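PDB 5SWV: pentafunctional AROM polypeptide from Schizosaccharomyces pombe, which catalyses five steps of the shikimate pathway, of which this fragment probably carries two, the dehydration of 3-dehydroquinate and the NADPH-dependent reduction of 3-dehydroshikimate. Local coordinates for residues 251-256 / 280-285. Numbering follows the deposited sequence.
Sequences PEKFFL and PHTYEA
F254 and H281 each turn CG anti to the carbonyl carbon (chi1 -69° and -55°), which sends the edge of the F254 ring against a face of the H281 imidazole. The pair is T-shaped, with ring planes at 65°. F254 CE1 makes the touch, 3.8 Å from H281 CG. The CD atom of P280 lies over the opposite imidazole face. At the ring edge, H281 ND1 accepts a weak, bent hydrogen bond from E252 N (3.2 Å). With Y283 CG anti to the backbone N, its ring lies with one face over F255 C. Y283 CD2 packs 3.6 Å from F254 CB. The Y283 hydroxyl makes a hydrogen bond with N307 OD1, on strand 303-308. On the other face of the sheet, E284 runs alongside F255, with E284 OE2 3.4 Å from F255 CE1. K253 lies beside T282, and its amine forms a salt bridge with D302.

The backbones pair in parallel register, F254 opposite Y283. T282 gives its N-H to E252 O and takes one from F254 N (2.8 Å to T282 O). E284 likewise hydrogen-bonds F254 O and L256 N. This beta-alpha-beta unit crosses over through helix 266-277, in the probable shikimate-binding domain. Four backbone hydrogen bonds hold edge strand 282-285 to strand 253-257, while F254 and Y283 pack against helix 266-277, both touching Y274. F254 and P280, on opposite faces, probably limit rotation of the H281 ring.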
loop_
_atom_site.group_PDB
_atom_site.type_symbol
_atom_site.label_atom_id
_atom_site.label_comp_id
_atom_site.label_asym_id
_atom_site.label_seq_id
_atom_site.Cartn_x
_atom_site.Cartn_y
_atom_site.Cartn_z
ATOM N N PRO A 251 4.169 -21.206 8.310
ATOM C CA PRO A 251 5.504 -20.620 8.413
ATOM C C PRO A 251 6.322 -20.789 7.172
ATOM O O PRO A 251 6.308 -21.856 6.568
ATOM C CB PRO A 251 6.166 -21.420 9.538
ATOM C CG PRO A 251 5.045 -21.893 10.371
ATOM C CD PRO A 251 3.893 -22.117 9.444
ATOM N N GLU A 252 7.105 -19.768 6.862
ATOM C CA GLU A 252 7.827 -19.667 5.609
ATOM C C GLU A 252 9.230 -19.152 5.907
ATOM O O GLU A 252 9.431 -18.339 6.830
ATOM C CB GLU A 252 7.082 -18.776 4.612
ATOM C CG GLU A 252 6.036 -19.521 3.779
ATOM C CD GLU A 252 5.021 -18.609 3.078
ATOM O OE1 GLU A 252 5.422 -17.638 2.417
ATOM O OE2 GLU A 252 3.800 -18.868 3.185
ATOM N N LYS A 253 10.195 -19.676 5.154
ATOM C CA LYS A 253 11.579 -19.263 5.273
ATOM C C LYS A 253 11.928 -18.276 4.159
ATOM O O LYS A 253 11.746 -18.572 2.983
ATOM C CB LYS A 253 12.496 -20.470 5.192
ATOM C CG LYS A 253 12.245 -21.502 6.267
ATOM C CD LYS A 253 13.547 -22.044 6.831
ATOM C CE LYS A 253 13.315 -23.174 7.825
ATOM N NZ LYS A 253 13.124 -24.463 7.096
ATOM N N PHE A 254 12.415 -17.104 4.557
ATOM C CA PHE A 254 12.894 -16.065 3.646
ATOM C C PHE A 254 14.409 -15.922 3.767
ATOM O O PHE A 254 14.994 -16.255 4.791
ATOM C CB PHE A 254 12.198 -14.733 3.937
ATOM C CG PHE A 254 10.734 -14.735 3.581
ATOM C CD1 PHE A 254 9.780 -15.164 4.498
ATOM C CD2 PHE A 254 10.305 -14.338 2.321
ATOM C CE1 PHE A 254 8.430 -15.201 4.154
ATOM C CE2 PHE A 254 8.956 -14.348 1.984
ATOM C CZ PHE A 254 8.021 -14.784 2.894
ATOM N N PHE A 255 15.031 -15.433 2.699
ATOM C CA PHE A 255 16.480 -15.433 2.586
ATOM C C PHE A 255 17.033 -14.179 1.902
ATOM O O PHE A 255 16.299 -13.412 1.312
ATOM C CB PHE A 255 16.930 -16.690 1.827
ATOM C CG PHE A 255 16.607 -17.974 2.532
ATOM C CD1 PHE A 255 17.476 -18.499 3.479
ATOM C CD2 PHE A 255 15.433 -18.655 2.264
ATOM C CE1 PHE A 255 17.176 -19.685 4.149
ATOM C CE2 PHE A 255 15.124 -19.844 2.927
ATOM C CZ PHE A 255 16.000 -20.360 3.865
ATOM N N LEU A 256 18.338 -13.980 2.042
ATOM C CA LEU A 256 19.087 -12.980 1.295
ATOM C C LEU A 256 20.244 -13.700 0.611
ATOM O O LEU A 256 21.017 -14.370 1.276
ATOM C CB LEU A 256 19.636 -11.902 2.226
ATOM C CG LEU A 256 20.514 -10.804 1.591
ATOM C CD1 LEU A 256 19.760 -10.032 0.511
ATOM C CD2 LEU A 256 21.056 -9.844 2.647
ATOM N N PRO A 280 4.686 -15.704 11.449
ATOM C CA PRO A 280 5.594 -16.672 12.060
ATOM C C PRO A 280 6.839 -16.952 11.237
ATOM O O PRO A 280 7.423 -18.015 11.386
ATOM C CB PRO A 280 4.737 -17.934 12.059
ATOM C CG PRO A 280 4.026 -17.848 10.737
ATOM C CD PRO A 280 3.846 -16.367 10.426
ATOM N N HIS A 281 7.245 -16.034 10.369
ATOM C CA HIS A 281 8.252 -16.347 9.357
ATOM C C HIS A 281 9.656 -16.149 9.932
ATOM O O HIS A 281 9.817 -15.611 11.028
ATOM C CB HIS A 281 8.032 -15.487 8.099
ATOM C CG HIS A 281 6.653 -15.591 7.491
ATOM N ND1 HIS A 281 6.003 -16.788 7.285
ATOM C CD2 HIS A 281 5.820 -14.634 7.011
ATOM C CE1 HIS A 281 4.829 -16.571 6.720
ATOM N NE2 HIS A 281 4.693 -15.270 6.542
ATOM N N THR A 282 10.662 -16.616 9.202
ATOM C CA THR A 282 12.059 -16.280 9.501
ATOM C C THR A 282 12.724 -15.695 8.265
ATOM O O THR A 282 12.299 -15.992 7.152
ATOM C CB THR A 282 12.850 -17.512 9.949
ATOM O OG1 THR A 282 12.704 -18.555 8.979
ATOM C CG2 THR A 282 12.345 -18.000 11.287
ATOM N N TYR A 283 13.763 -14.873 8.460
ATOM C CA TYR A 283 14.591 -14.330 7.358
ATOM C C TYR A 283 16.070 -14.478 7.699
ATOM O O TYR A 283 16.503 -14.060 8.764
ATOM C CB TYR A 283 14.251 -12.855 7.123
ATOM C CG TYR A 283 14.818 -12.158 5.866
ATOM C CD1 TYR A 283 16.173 -11.856 5.737
ATOM C CD2 TYR A 283 13.968 -11.733 4.847
ATOM C CE1 TYR A 283 16.660 -11.190 4.616
ATOM C CE2 TYR A 283 14.445 -11.060 3.727
ATOM C CZ TYR A 283 15.784 -10.791 3.614
ATOM O OH TYR A 283 16.229 -10.123 2.508
ATOM N N GLU A 284 16.838 -15.057 6.778
ATOM C CA GLU A 284 18.249 -15.399 7.010
ATOM C C GLU A 284 19.158 -14.998 5.856
ATOM O O GLU A 284 18.882 -15.301 4.695
ATOM C CB GLU A 284 18.410 -16.916 7.182
ATOM C CG GLU A 284 17.821 -17.476 8.458
ATOM C CD GLU A 284 17.366 -18.924 8.323
ATOM O OE1 GLU A 284 17.873 -19.744 9.115
ATOM O OE2 GLU A 284 16.498 -19.235 7.450
ATOM N N ALA A 285 20.280 -14.377 6.181
ATOM C CA ALA A 285 21.401 -14.332 5.250
ATOM C C ALA A 285 21.821 -15.759 4.848
ATOM O O ALA A 285 21.916 -16.643 5.695
ATOM C CB ALA A 285 22.570 -13.585 5.876
#